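Local coordinates for protein S-adenosylmethionine-dependent methyltransferase (Clostridium acetobutylicum, PDB 1Y8C) that probably transfers a methyl group from S-adenosylmethionine to an acceptor, using a Rossmann-like class I methyltransferase fold, at residues A16-K21 with T235-Y240; L42-G47 with S94-N99; N50-L55 with K60-V65; Y146-V151 with E200-E205. All blocks are in the same frame, centred on the assembly; numbering follows the deposited sequence.

Interaction 1: residues A16-K21 with T235-Y240; sequences ADVDYK and TERITY
Asp17 and Arg237 meet in a salt bridge that joins the loop between helices 3-15 and 20-32 to the start of strand 237-244. Arg237 approaches side-on, through NE and NH2, and gives one N-H to each carboxylate oxygen. NH2 donates to OD1 of Asp17 over 3.2 Å, nearly straight at 159°, and takes the syn lone pair of that oxygen while OD1 lies in the guanidinium plane. The second bond, from NE of Arg237 to OD2 of Asp17 at 3.1 Å, is less regular: NE comes to the syn side but 28° out of the carboxylate plane, because the two flat groups are tilted against each other. The Arg237 chain leaves the strand with CG anti to the backbone N (chi1 -174°), runs straight through chi2 and bends at chi3, a kink that presents the NE edge to the loop.

Strand 237-244 lies antiparallel to strand 136-143 in the Rossmann-like sheet of this methyltransferase. From that strand Asp141 takes NH1 of Arg237 in a salt bridge, and Asp110 binds the same nitrogen. Arginine suits the position because its planar head can serve acids along several edges at once; three carboxylates hold its rotation and balance a charge it carries anyway. Val18 brings its CG2 obliquely to NH2 of Arg237 at 4.4 Å, an apolar neighbour that also packs on Leu109. The carboxylate of Glu236 stays 5.4 Å from Asp17, measured from OE1 to OD2, and pairs weakly with Lys147 over a long distance.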
loop_
_atom_site.group_PDB
_atom_site.type_symbol
_atom_site.label_atom_id
_atom_site.label_comp_id
_atom_site.label_asym_id
_atom_site.label_seq_id
_atom_site.Cartn_x
_atom_site.Cartn_y
_atom_site.Cartn_z
ATOM N N ALA A 16 9.272 -8.064 -3.316
ATOM C CA ALA A 16 10.711 -7.993 -3.570
ATOM C C ALA A 16 11.383 -6.616 -3.585
ATOM O O ALA A 16 12.612 -6.527 -3.488
ATOM C CB ALA A 16 11.043 -8.736 -4.876
ATOM N N ASP A 17 10.612 -5.546 -3.717
ATOM C CA ASP A 17 11.221 -4.220 -3.745
ATOM C C ASP A 17 10.699 -3.327 -2.619
ATOM O O ASP A 17 10.535 -2.120 -2.788
ATOM C CB ASP A 17 10.969 -3.561 -5.108
ATOM C CG ASP A 17 9.505 -3.192 -5.328
ATOM O OD1 ASP A 17 8.613 -3.972 -4.939
ATOM O OD2 ASP A 17 9.257 -2.121 -5.906
ATOM N N VAL A 18 10.471 -3.927 -1.460
ATOM C CA VAL A 18 9.957 -3.196 -0.323
ATOM C C VAL A 18 10.942 -3.060 0.825
ATOM O O VAL A 18 11.532 -4.040 1.266
ATOM C CB VAL A 18 8.695 -3.874 0.219
ATOM C CG1 VAL A 18 8.112 -3.053 1.351
ATOM C CG2 VAL A 18 7.688 -4.059 -0.898
ATOM N N ASP A 19 11.108 -1.833 1.307
ATOM C CA ASP A 19 11.994 -1.542 2.435
ATOM C C ASP A 19 11.236 -0.557 3.330
ATOM O O ASP A 19 11.073 0.616 2.989
ATOM C CB ASP A 19 13.303 -0.921 1.930
ATOM C CG ASP A 19 14.353 -0.756 3.031
ATOM O OD1 ASP A 19 15.526 -0.486 2.676
ATOM O OD2 ASP A 19 14.018 -0.886 4.236
ATOM N N TYR A 20 10.769 -1.044 4.473
ATOM C CA TYR A 20 10.000 -0.213 5.385
ATOM C C TYR A 20 10.702 1.087 5.749
ATOM O O TYR A 20 10.241 2.166 5.371
ATOM C CB TYR A 20 9.664 -1.010 6.642
ATOM C CG TYR A 20 8.901 -2.285 6.346
ATOM C CD1 TYR A 20 9.135 -3.444 7.086
ATOM C CD2 TYR A 20 7.964 -2.340 5.314
ATOM C CE1 TYR A 20 8.467 -4.629 6.805
ATOM C CE2 TYR A 20 7.284 -3.520 5.020
ATOM C CZ TYR A 20 7.542 -4.661 5.769
ATOM O OH TYR A 20 6.889 -5.841 5.490
ATOM N N LYS A 21 11.819 0.991 6.471
ATOM C CA LYS A 21 12.558 2.186 6.878
ATOM C C LYS A 21 12.810 3.111 5.693
ATOM O O LYS A 21 12.572 4.321 5.791
ATOM C CB LYS A 21 13.891 1.801 7.539
ATOM C CG LYS A 21 13.729 1.119 8.907
ATOM C CD LYS A 21 14.945 0.246 9.290
ATOM C CE LYS A 21 14.680 -0.628 10.541
ATOM N NZ LYS A 21 14.314 0.146 11.788
ATOM N N THR A 235 10.004 1.688 -15.068
ATOM C CA THR A 235 9.763 1.771 -13.631
ATOM C C THR A 235 8.717 0.743 -13.207
ATOM O O THR A 235 7.721 0.557 -13.883
ATOM C CB THR A 235 9.277 3.165 -13.251
ATOM O OG1 THR A 235 10.268 4.128 -13.630
ATOM C CG2 THR A 235 9.030 3.252 -11.745
ATOM N N GLU A 236 8.942 0.072 -12.088
ATOM C CA GLU A 236 7.997 -0.932 -11.652
ATOM C C GLU A 236 7.045 -0.461 -10.565
ATOM O O GLU A 236 5.957 -1.008 -10.409
ATOM C CB GLU A 236 8.739 -2.171 -11.171
ATOM C CG GLU A 236 9.664 -2.760 -12.203
ATOM C CD GLU A 236 10.063 -4.186 -11.872
ATOM O OE1 GLU A 236 9.912 -4.592 -10.693
ATOM O OE2 GLU A 236 10.528 -4.900 -12.792
ATOM N N ARG A 237 7.449 0.547 -9.806
ATOM C CA ARG A 237 6.607 1.048 -8.725
ATOM C C ARG A 237 6.636 2.569 -8.688
ATOM O O ARG A 237 7.670 3.176 -8.444
ATOM C CB ARG A 237 7.074 0.481 -7.374
ATOM C CG ARG A 237 6.154 0.857 -6.221
ATOM C CD ARG A 237 6.595 0.267 -4.887
ATOM N NE ARG A 237 6.545 -1.187 -4.857
ATOM C CZ ARG A 237 5.446 -1.916 -4.662
ATOM N NH1 ARG A 237 4.270 -1.332 -4.472
ATOM N NH2 ARG A 237 5.519 -3.247 -4.657
ATOM N N ILE A 238 5.485 3.178 -8.924
ATOM C CA ILE A 238 5.391 4.619 -8.935
ATOM C C ILE A 238 4.840 5.201 -7.643
ATOM O O ILE A 238 3.782 4.791 -7.161
ATOM C CB ILE A 238 4.522 5.083 -10.123
ATOM C CG1 ILE A 238 5.190 4.647 -11.436
ATOM C CG2 ILE A 238 4.311 6.583 -10.051
ATOM C CD1 ILE A 238 4.377 4.864 -12.702
ATOM N N THR A 239 5.566 6.153 -7.066
ATOM C CA THR A 239 5.091 6.779 -5.842
ATOM C C THR A 239 4.582 8.183 -6.114
ATOM O O THR A 239 5.333 9.049 -6.538
ATOM C CB THR A 239 6.181 6.853 -4.776
ATOM O OG1 THR A 239 6.539 5.525 -4.354
ATOM C CG2 THR A 239 5.666 7.641 -3.571
ATOM N N TYR A 240 3.290 8.387 -5.888
ATOM C CA TYR A 240 2.673 9.687 -6.086
ATOM C C TYR A 240 2.598 10.461 -4.774
ATOM O O TYR A 240 2.413 9.892 -3.690
ATOM C CB TYR A 240 1.248 9.553 -6.616
ATOM C CG TYR A 240 1.124 9.261 -8.093
ATOM C CD1 TYR A 240 1.091 7.947 -8.568
ATOM C CD2 TYR A 240 0.995 10.300 -9.014
ATOM C CE1 TYR A 240 0.927 7.669 -9.919
ATOM C CE2 TYR A 240 0.832 10.039 -10.373
ATOM C CZ TYR A 240 0.797 8.718 -10.815
ATOM O OH TYR A 240 0.612 8.471 -12.154
#

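Interaction 2: residues L42-G47 with S94-N99; sequences LDLACG and SNLNIN
Leu96 swings CG anti to its backbone N (chi1 178°), which sends both of its methyls toward strand 40-44, and Leu42 does the same from the strand with chi1 169°. These two side chains therefore meet tip to tip, with CD2 of Leu42 at 4.1 Å from CD2 of Leu96. Leu44 turns the other way, its CG anti to the carbonyl carbon at chi1 -60°, and crosses Leu96 at about a right angle. In this pose the CD2 methyl of Leu44 sits between the branches of Leu96, at 3.7 Å from CD1 and 3.8 Å from CD2. Ile98 adds a lighter touch, its extended CD1 reaching CD1 of Leu42 at 4.4 Å.

Alternation explains the pattern. Leu42 and Leu44 project from one face of the parallel strand, Leu96 and Ile98 from one side of the extended loop before strand 104-107, while Asn95, Asn97 and Asn99 lie exposed. Ile105, Tyr124 and Ala127 close round the same core, which fills the layer between the Rossmann-like sheet and helix 118-129. Between Leu42 and Leu44, Asp43 faces the other way and hydrogen-bonds Thr106.

With methyl groups alone meeting across it, the contact has no directional bond to set its geometry; branched aliphatic shape and burial away from water account for its cohesion.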
loop_
_atom_site.group_PDB
_atom_site.type_symbol
_atom_site.label_atom_id
_atom_site.label_comp_id
_atom_site.label_asym_id
_atom_site.label_seq_id
_atom_site.Cartn_x
_atom_site.Cartn_y
_atom_site.Cartn_z
ATOM N N LEU A 42 -2.999 9.219 9.016
ATOM C CA LEU A 42 -3.890 8.134 8.628
ATOM C C LEU A 42 -3.220 7.224 7.599
ATOM O O LEU A 42 -2.777 7.667 6.524
ATOM C CB LEU A 42 -5.175 8.688 8.009
ATOM C CG LEU A 42 -6.086 7.657 7.319
ATOM C CD1 LEU A 42 -6.829 6.851 8.375
ATOM C CD2 LEU A 42 -7.073 8.355 6.401
ATOM N N ASP A 43 -3.158 5.945 7.923
ATOM C CA ASP A 43 -2.583 4.988 7.002
ATOM C C ASP A 43 -3.694 4.045 6.539
ATOM O O ASP A 43 -4.244 3.285 7.335
ATOM C CB ASP A 43 -1.466 4.214 7.692
ATOM C CG ASP A 43 -0.829 3.203 6.784
ATOM O OD1 ASP A 43 -0.853 3.432 5.549
ATOM O OD2 ASP A 43 -0.301 2.189 7.296
ATOM N N LEU A 44 -4.037 4.125 5.256
ATOM C CA LEU A 44 -5.079 3.285 4.658
ATOM C C LEU A 44 -4.451 1.990 4.184
ATOM O O LEU A 44 -3.396 2.015 3.559
ATOM C CB LEU A 44 -5.686 3.969 3.439
ATOM C CG LEU A 44 -6.358 5.311 3.637
ATOM C CD1 LEU A 44 -6.546 5.986 2.283
ATOM C CD2 LEU A 44 -7.678 5.110 4.350
ATOM N N ALA A 45 -5.105 0.868 4.443
ATOM C CA ALA A 45 -4.560 -0.418 4.025
ATOM C C ALA A 45 -3.273 -0.637 4.807
ATOM O O ALA A 45 -2.236 -0.988 4.241
ATOM C CB ALA A 45 -4.265 -0.402 2.529
ATOM N N CYS A 46 -3.348 -0.417 6.114
ATOM C CA CYS A 46 -2.192 -0.578 6.974
ATOM C C CYS A 46 -1.691 -2.020 7.090
ATOM O O CYS A 46 -0.594 -2.249 7.592
ATOM C CB CYS A 46 -2.521 -0.048 8.365
ATOM S SG CYS A 46 -3.785 -0.999 9.195
ATOM N N GLY A 47 -2.484 -2.986 6.641
ATOM C CA GLY A 47 -2.063 -4.372 6.742
ATOM C C GLY A 47 -1.728 -4.744 8.170
ATOM O O GLY A 47 -2.516 -4.478 9.076
ATOM N N SER A 94 -12.658 2.328 -0.503
ATOM C CA SER A 94 -13.567 2.973 -1.444
ATOM C C SER A 94 -14.650 3.738 -0.701
ATOM O O SER A 94 -15.159 4.738 -1.194
ATOM C CB SER A 94 -14.206 1.925 -2.349
ATOM O OG SER A 94 -13.217 1.128 -2.980
ATOM N N ASN A 95 -15.006 3.252 0.484
ATOM C CA ASN A 95 -16.025 3.901 1.314
ATOM C C ASN A 95 -15.479 4.293 2.682
ATOM O O ASN A 95 -16.060 3.966 3.716
ATOM C CB ASN A 95 -17.236 2.984 1.494
ATOM C CG ASN A 95 -17.924 2.679 0.186
ATOM O OD1 ASN A 95 -18.290 3.594 -0.562
ATOM N ND2 ASN A 95 -18.114 1.394 -0.102
ATOM N N LEU A 96 -14.348 4.989 2.676
ATOM C CA LEU A 96 -13.718 5.446 3.903
ATOM C C LEU A 96 -14.703 6.353 4.655
ATOM O O LEU A 96 -15.182 7.345 4.101
ATOM C CB LEU A 96 -12.445 6.216 3.549
ATOM C CG LEU A 96 -11.639 6.823 4.697
ATOM C CD1 LEU A 96 -11.120 5.702 5.598
ATOM C CD2 LEU A 96 -10.481 7.640 4.147
ATOM N N ASN A 97 -15.019 6.000 5.904
ATOM C CA ASN A 97 -15.945 6.781 6.725
ATOM C C ASN A 97 -15.377 7.037 8.112
ATOM O O ASN A 97 -15.743 6.370 9.074
ATOM C CB ASN A 97 -17.301 6.064 6.854
ATOM C CG ASN A 97 -18.270 6.784 7.806
ATOM O OD1 ASN A 97 -18.609 7.959 7.607
ATOM N ND2 ASN A 97 -18.728 6.071 8.835
ATOM N N ILE A 98 -14.473 8.005 8.206
ATOM C CA ILE A 98 -13.866 8.375 9.475
ATOM C C ILE A 98 -14.010 9.886 9.661
ATOM O O ILE A 98 -13.516 10.672 8.858
ATOM C CB ILE A 98 -12.383 7.948 9.511
ATOM C CG1 ILE A 98 -12.314 6.423 9.567
ATOM C CG2 ILE A 98 -11.668 8.549 10.722
ATOM C CD1 ILE A 98 -10.931 5.871 9.743
ATOM N N ASN A 99 -14.711 10.291 10.712
ATOM C CA ASN A 99 -14.919 11.710 10.960
ATOM C C ASN A 99 -13.637 12.329 11.495
ATOM O O ASN A 99 -13.520 12.612 12.688
ATOM C CB ASN A 99 -16.054 11.898 11.966
ATOM C CG ASN A 99 -17.281 11.059 11.628
ATOM O OD1 ASN A 99 -17.734 11.026 10.479
ATOM N ND2 ASN A 99 -17.827 10.381 12.634
#

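Interaction 3: residues N50-L55 with K60-V65; sequences NLTENL and KNTWAV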
loop_
_atom_site.group_PDB
_atom_site.type_symbol
_atom_site.label_atom_id
_atom_site.label_comp_id
_atom_site.label_asym_id
_atom_site.label_seq_id
_atom_site.Cartn_x
_atom_site.Cartn_y
_atom_site.Cartn_z
ATOM N N ASN A 50 3.317 -2.732 9.194
ATOM C CA ASN A 50 4.758 -2.674 8.977
ATOM C C ASN A 50 5.250 -1.299 8.580
ATOM O O ASN A 50 6.422 -0.979 8.726
ATOM C CB ASN A 50 5.175 -3.705 7.928
ATOM C CG ASN A 50 5.180 -5.104 8.487
ATOM O OD1 ASN A 50 5.524 -5.302 9.650
ATOM N ND2 ASN A 50 4.816 -6.085 7.668
ATOM N N LEU A 51 4.343 -0.474 8.094
ATOM C CA LEU A 51 4.711 0.861 7.676
ATOM C C LEU A 51 4.201 1.843 8.731
ATOM O O LEU A 51 4.809 2.879 8.988
ATOM C CB LEU A 51 4.074 1.126 6.320
ATOM C CG LEU A 51 4.745 2.048 5.315
ATOM C CD1 LEU A 51 4.391 1.572 3.921
ATOM C CD2 LEU A 51 4.307 3.472 5.525
ATOM N N THR A 52 3.089 1.487 9.361
ATOM C CA THR A 52 2.476 2.327 10.379
ATOM C C THR A 52 3.375 2.496 11.601
ATOM O O THR A 52 3.490 3.598 12.149
ATOM C CB THR A 52 1.135 1.734 10.841
ATOM O OG1 THR A 52 0.472 1.133 9.721
ATOM C CG2 THR A 52 0.248 2.820 11.418
ATOM N N GLU A 53 4.005 1.405 12.032
ATOM C CA GLU A 53 4.877 1.447 13.203
ATOM C C GLU A 53 6.075 2.376 13.001
ATOM O O GLU A 53 6.694 2.801 13.964
ATOM C CB GLU A 53 5.373 0.045 13.559
ATOM C CG GLU A 53 6.260 -0.566 12.500
ATOM C CD GLU A 53 6.806 -1.924 12.884
ATOM O OE1 GLU A 53 7.286 -2.636 11.972
ATOM O OE2 GLU A 53 6.771 -2.286 14.081
ATOM N N ASN A 54 6.402 2.696 11.757
ATOM C CA ASN A 54 7.521 3.586 11.496
ATOM C C ASN A 54 7.114 5.059 11.518
ATOM O O ASN A 54 7.863 5.902 12.005
ATOM C CB ASN A 54 8.151 3.261 10.138
ATOM C CG ASN A 54 8.979 1.994 10.170
ATOM O OD1 ASN A 54 8.773 1.132 11.022
ATOM N ND2 ASN A 54 9.916 1.869 9.234
ATOM N N LEU A 55 5.927 5.361 10.995
ATOM C CA LEU A 55 5.427 6.734 10.904
ATOM C C LEU A 55 4.572 7.165 12.090
ATOM O O LEU A 55 4.550 8.339 12.456
ATOM C CB LEU A 55 4.613 6.890 9.618
ATOM C CG LEU A 55 5.339 6.617 8.307
ATOM C CD1 LEU A 55 4.341 6.344 7.210
ATOM C CD2 LEU A 55 6.216 7.805 7.963
ATOM N N LYS A 60 1.089 12.832 16.554
ATOM C CA LYS A 60 0.387 12.850 17.832
ATOM C C LYS A 60 -0.763 11.861 17.808
ATOM O O LYS A 60 -0.940 11.084 18.748
ATOM C CB LYS A 60 -0.170 14.239 18.142
ATOM C CG LYS A 60 0.860 15.354 18.186
ATOM C CD LYS A 60 0.383 16.490 19.103
ATOM C CE LYS A 60 -1.024 16.984 18.723
ATOM N NZ LYS A 60 -1.675 17.843 19.769
ATOM N N ASN A 61 -1.550 11.897 16.734
ATOM C CA ASN A 61 -2.692 10.998 16.599
ATOM C C ASN A 61 -2.607 10.203 15.305
ATOM O O ASN A 61 -2.373 10.763 14.231
ATOM C CB ASN A 61 -4.005 11.784 16.627
ATOM C CG ASN A 61 -4.042 12.824 17.733
ATOM O OD1 ASN A 61 -4.042 14.031 17.472
ATOM N ND2 ASN A 61 -4.069 12.360 18.977
ATOM N N THR A 62 -2.816 8.895 15.412
ATOM C CA THR A 62 -2.750 8.025 14.254
ATOM C C THR A 62 -3.983 7.145 14.093
ATOM O O THR A 62 -4.559 6.659 15.066
ATOM C CB THR A 62 -1.511 7.097 14.324
ATOM O OG1 THR A 62 -0.326 7.888 14.455
ATOM C CG2 THR A 62 -1.407 6.246 13.075
ATOM N N TRP A 63 -4.380 6.953 12.840
ATOM C CA TRP A 63 -5.502 6.099 12.495
ATOM C C TRP A 63 -5.015 5.110 11.447
ATOM O O TRP A 63 -4.353 5.490 10.480
ATOM C CB TRP A 63 -6.650 6.913 11.927
ATOM C CG TRP A 63 -7.440 7.599 12.951
ATOM C CD1 TRP A 63 -7.082 8.707 13.662
ATOM C CD2 TRP A 63 -8.749 7.242 13.390
ATOM N NE1 TRP A 63 -8.096 9.071 14.517
ATOM C CE2 TRP A 63 -9.133 8.191 14.366
ATOM C CE3 TRP A 63 -9.642 6.221 13.044
ATOM C CZ2 TRP A 63 -10.370 8.136 15.015
ATOM C CZ3 TRP A 63 -10.874 6.167 13.685
ATOM C CH2 TRP A 63 -11.229 7.123 14.657
ATOM N N ALA A 64 -5.345 3.844 11.658
ATOM C CA ALA A 64 -4.956 2.771 10.758
ATOM C C ALA A 64 -6.220 2.054 10.302
ATOM O O ALA A 64 -7.010 1.591 11.126
ATOM C CB ALA A 64 -4.035 1.803 11.479
ATOM N N VAL A 65 -6.406 1.960 8.989
ATOM C CA VAL A 65 -7.582 1.320 8.429
ATOM C C VAL A 65 -7.205 0.201 7.473
ATOM O O VAL A 65 -6.282 0.338 6.682
ATOM C CB VAL A 65 -8.430 2.338 7.669
ATOM C CG1 VAL A 65 -9.687 1.679 7.158
ATOM C CG2 VAL A 65 -8.757 3.513 8.575
#
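Thr52 meets Thr62 and Ala64 through a single methyl, its CG2, and this small apolar cluster is the close part of the contact. CG2 of Thr52 comes within 4.1 Å of CG2 of Thr62, the two side chains crossing obliquely, and lies 4.4 Å from CB of Ala64. In both threonines CG2 is anti to the backbone N, so that the methyls rather than the hydroxyls face one another. The hydroxyl of Thr52 is turned instead to Asp43, whose OD2 hydrogen-bonds OG1. Threonine fits here because one branch packs while the other satisfies a buried carboxylate; alanine suits the next inward-facing position on the strand, since the backbones approach to 7.5 Å between CA of Thr52 and CA of Ala64.

The segments belong to a beta-alpha-beta unit: strand 40-44, the short helix 52-55, and strand 61-65 parallel to the first and beside it in the sheet. The loop leading out of strand 40-44 is the usual cofactor-binding region of Rossmann-like methyltransferases, and Thr52 lies just beyond it, at the start of the helix.

Away from this cluster the packing thins quickly. The Leu55 side chain does not touch 60-65 and packs on Ile28 and Tyr41. Trp63 points to the other face of the sheet, against Leu42 and Phe102, and the side chains of Glu53 and Asn54 are partly exposed, while Lys60, just before the strand, is exposed.

Interaction 4: residues Y146-V151 with E200-E205; sequences YKLSQV and ERAYKE
Leu148 of helix 145-152 rests on Ala202, just past the end of strand 191-201, in an apolar contact. CD1 of Leu148 lies 3.8 Å from CB of Ala202 and 3.6 Å from its CA, and CB of Leu148 is 4.0 Å from the same methyl. The small alanine allows the helix to come close, with the CA atoms of Leu148 and Ala202 only 6.0 Å apart. Leu148 holds CG anti to the carbonyl carbon (chi1 -53°), which spreads its two methyls over the strand end.

Both methyls also touch polar atoms. CD1 of Leu148 meets the carbonyl O of Arg201 at 3.5 Å, an oxygen already hydrogen-bonded by Asn113. The other branch, CD2, meets OE1 of Glu200 at 3.9 Å, the side chains crossing at about a right angle. OE1 accepts from Asn143, whereas OE2 lies near Asp110, which is salt-bridged to Arg237.

Val177 also packs on Leu148. The leucine thus packs at the junction where the helix following strand 136-143 of the Rossmann-like sheet meets the separate four-stranded antiparallel sheet, an addition to the methyltransferase core.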
loop_
_atom_site.group_PDB
_atom_site.type_symbol
_atom_site.label_atom_id
_atom_site.label_comp_id
_atom_site.label_asym_id
_atom_site.label_seq_id
_atom_site.Cartn_x
_atom_site.Cartn_y
_atom_site.Cartn_z
ATOM N N TYR A 146 3.594 -1.346 -16.737
ATOM C CA TYR A 146 4.568 -2.229 -17.350
ATOM C C TYR A 146 4.851 -3.433 -16.478
ATOM O O TYR A 146 5.037 -4.539 -16.976
ATOM C CB TYR A 146 5.863 -1.472 -17.604
ATOM C CG TYR A 146 6.922 -2.286 -18.303
ATOM C CD1 TYR A 146 6.859 -2.525 -19.682
ATOM C CD2 TYR A 146 8.001 -2.811 -17.588
ATOM C CE1 TYR A 146 7.855 -3.263 -20.326
ATOM C CE2 TYR A 146 8.993 -3.549 -18.218
ATOM C CZ TYR A 146 8.919 -3.767 -19.577
ATOM O OH TYR A 146 9.928 -4.466 -20.184
ATOM N N LYS A 147 4.880 -3.208 -15.171
ATOM C CA LYS A 147 5.161 -4.265 -14.212
ATOM C C LYS A 147 4.087 -5.354 -14.236
ATOM O O LYS A 147 4.399 -6.544 -14.266
ATOM C CB LYS A 147 5.267 -3.653 -12.819
ATOM C CG LYS A 147 6.050 -4.463 -11.824
ATOM C CD LYS A 147 5.167 -5.431 -11.086
ATOM C CE LYS A 147 5.893 -5.978 -9.871
ATOM N NZ LYS A 147 7.187 -6.607 -10.261
ATOM N N LEU A 148 2.821 -4.955 -14.246
ATOM C CA LEU A 148 1.753 -5.937 -14.248
ATOM C C LEU A 148 1.534 -6.590 -15.608
ATOM O O LEU A 148 1.278 -7.798 -15.693
ATOM C CB LEU A 148 0.454 -5.287 -13.784
ATOM C CG LEU A 148 0.537 -4.551 -12.451
ATOM C CD1 LEU A 148 -0.796 -3.872 -12.184
ATOM C CD2 LEU A 148 0.900 -5.525 -11.324
ATOM N N SER A 149 1.637 -5.801 -16.673
ATOM C CA SER A 149 1.407 -6.319 -18.021
ATOM C C SER A 149 2.578 -7.116 -18.613
ATOM O O SER A 149 2.355 -8.125 -19.287
ATOM C CB SER A 149 1.052 -5.174 -18.967
ATOM O OG SER A 149 2.153 -4.303 -19.139
ATOM N N GLN A 150 3.812 -6.680 -18.363
ATOM C CA GLN A 150 4.973 -7.374 -18.901
ATOM C C GLN A 150 5.700 -8.227 -17.873
ATOM O O GLN A 150 5.653 -9.449 -17.930
ATOM C CB GLN A 150 5.955 -6.372 -19.499
ATOM C CG GLN A 150 5.359 -5.465 -20.549
ATOM C CD GLN A 150 4.658 -6.243 -21.631
ATOM O OE1 GLN A 150 5.027 -7.376 -21.925
ATOM N NE2 GLN A 150 3.646 -5.637 -22.238
ATOM N N VAL A 151 6.377 -7.577 -16.931
ATOM C CA VAL A 151 7.142 -8.280 -15.910
ATOM C C VAL A 151 6.354 -9.391 -15.213
ATOM O O VAL A 151 6.928 -10.414 -14.830
ATOM C CB VAL A 151 7.691 -7.292 -14.871
ATOM C CG1 VAL A 151 8.711 -7.982 -13.992
ATOM C CG2 VAL A 151 8.313 -6.095 -15.580
ATOM N N GLU A 200 -5.199 -7.328 -9.417
ATOM C CA GLU A 200 -4.761 -5.930 -9.504
ATOM C C GLU A 200 -4.982 -5.387 -10.923
ATOM O O GLU A 200 -4.784 -6.099 -11.909
ATOM C CB GLU A 200 -3.268 -5.796 -9.124
ATOM C CG GLU A 200 -2.993 -5.726 -7.609
ATOM C CD GLU A 200 -1.536 -5.365 -7.253
ATOM O OE1 GLU A 200 -0.879 -4.621 -8.025
ATOM O OE2 GLU A 200 -1.061 -5.802 -6.177
ATOM N N ARG A 201 -5.416 -4.136 -11.031
ATOM C CA ARG A 201 -5.626 -3.561 -12.346
ATOM C C ARG A 201 -4.406 -2.765 -12.748
ATOM O O ARG A 201 -3.783 -2.096 -11.921
ATOM C CB ARG A 201 -6.847 -2.641 -12.391
ATOM C CG ARG A 201 -7.433 -2.594 -13.791
ATOM C CD ARG A 201 -7.858 -1.219 -14.244
ATOM N NE ARG A 201 -9.291 -0.998 -14.061
ATOM C CZ ARG A 201 -10.038 -0.243 -14.869
ATOM N NH1 ARG A 201 -9.484 0.358 -15.916
ATOM N NH2 ARG A 201 -11.337 -0.077 -14.631
ATOM N N ALA A 202 -4.063 -2.833 -14.026
ATOM C CA ALA A 202 -2.911 -2.105 -14.512
ATOM C C ALA A 202 -3.356 -0.743 -15.016
ATOM O O ALA A 202 -3.822 -0.609 -16.144
ATOM C CB ALA A 202 -2.230 -2.892 -15.615
ATOM N N TYR A 203 -3.205 0.266 -14.164
ATOM C CA TYR A 203 -3.583 1.631 -14.502
ATOM C C TYR A 203 -2.434 2.401 -15.145
ATOM O O TYR A 203 -1.284 2.294 -14.714
ATOM C CB TYR A 203 -4.032 2.383 -13.246
ATOM C CG TYR A 203 -5.383 1.979 -12.711
ATOM C CD1 TYR A 203 -5.511 1.391 -11.450
ATOM C CD2 TYR A 203 -6.544 2.221 -13.448
ATOM C CE1 TYR A 203 -6.762 1.057 -10.941
ATOM C CE2 TYR A 203 -7.797 1.897 -12.945
ATOM C CZ TYR A 203 -7.901 1.316 -11.694
ATOM O OH TYR A 203 -9.144 0.993 -11.197
ATOM N N LYS A 204 -2.750 3.182 -16.172
ATOM C CA LYS A 204 -1.737 3.986 -16.846
ATOM C C LYS A 204 -1.621 5.317 -16.124
ATOM O O LYS A 204 -2.618 5.855 -15.649
ATOM C CB LYS A 204 -2.120 4.211 -18.310
ATOM C CG LYS A 204 -2.113 2.938 -19.133
ATOM C CD LYS A 204 -2.292 3.227 -20.610
ATOM C CE LYS A 204 -2.093 1.975 -21.448
ATOM N NZ LYS A 204 -2.227 2.281 -22.903
ATOM N N GLU A 205 -0.407 5.846 -16.035
ATOM C CA GLU A 205 -0.181 7.116 -15.356
ATOM C C GLU A 205 -1.126 8.201 -15.851
ATOM O O GLU A 205 -1.533 9.089 -15.100
ATOM C CB GLU A 205 1.253 7.557 -15.563
ATOM C CG GLU A 205 2.229 6.578 -15.016
ATOM C CD GLU A 205 3.644 6.900 -15.414
ATOM O OE1 GLU A 205 4.200 7.893 -14.887
ATOM O OE2 GLU A 205 4.192 6.162 -16.265
#

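Interactions 2 and 3 form one block, their centres 11 Å apart, on opposite faces of the sheet, at strands 40-44 and 61-65. Asp43 links them from strand 40-44, and Ile98 CD1 packs on Val65 CG2 at 3.4 Å. Interaction 1 reaches interaction 3 through Tyr20, whose OH is 3.0 Å from ND2 of Asn50, and interaction 4 through Ile238 against Glu205. Interactions 3 and 4 are farthest apart, 28 Å between centres. The turn after strand 40-44, which leads from interaction 2 to interaction 3, is where relatives usually bind S-adenosylmethionine; interaction 1 closes the chain around the other three contacts.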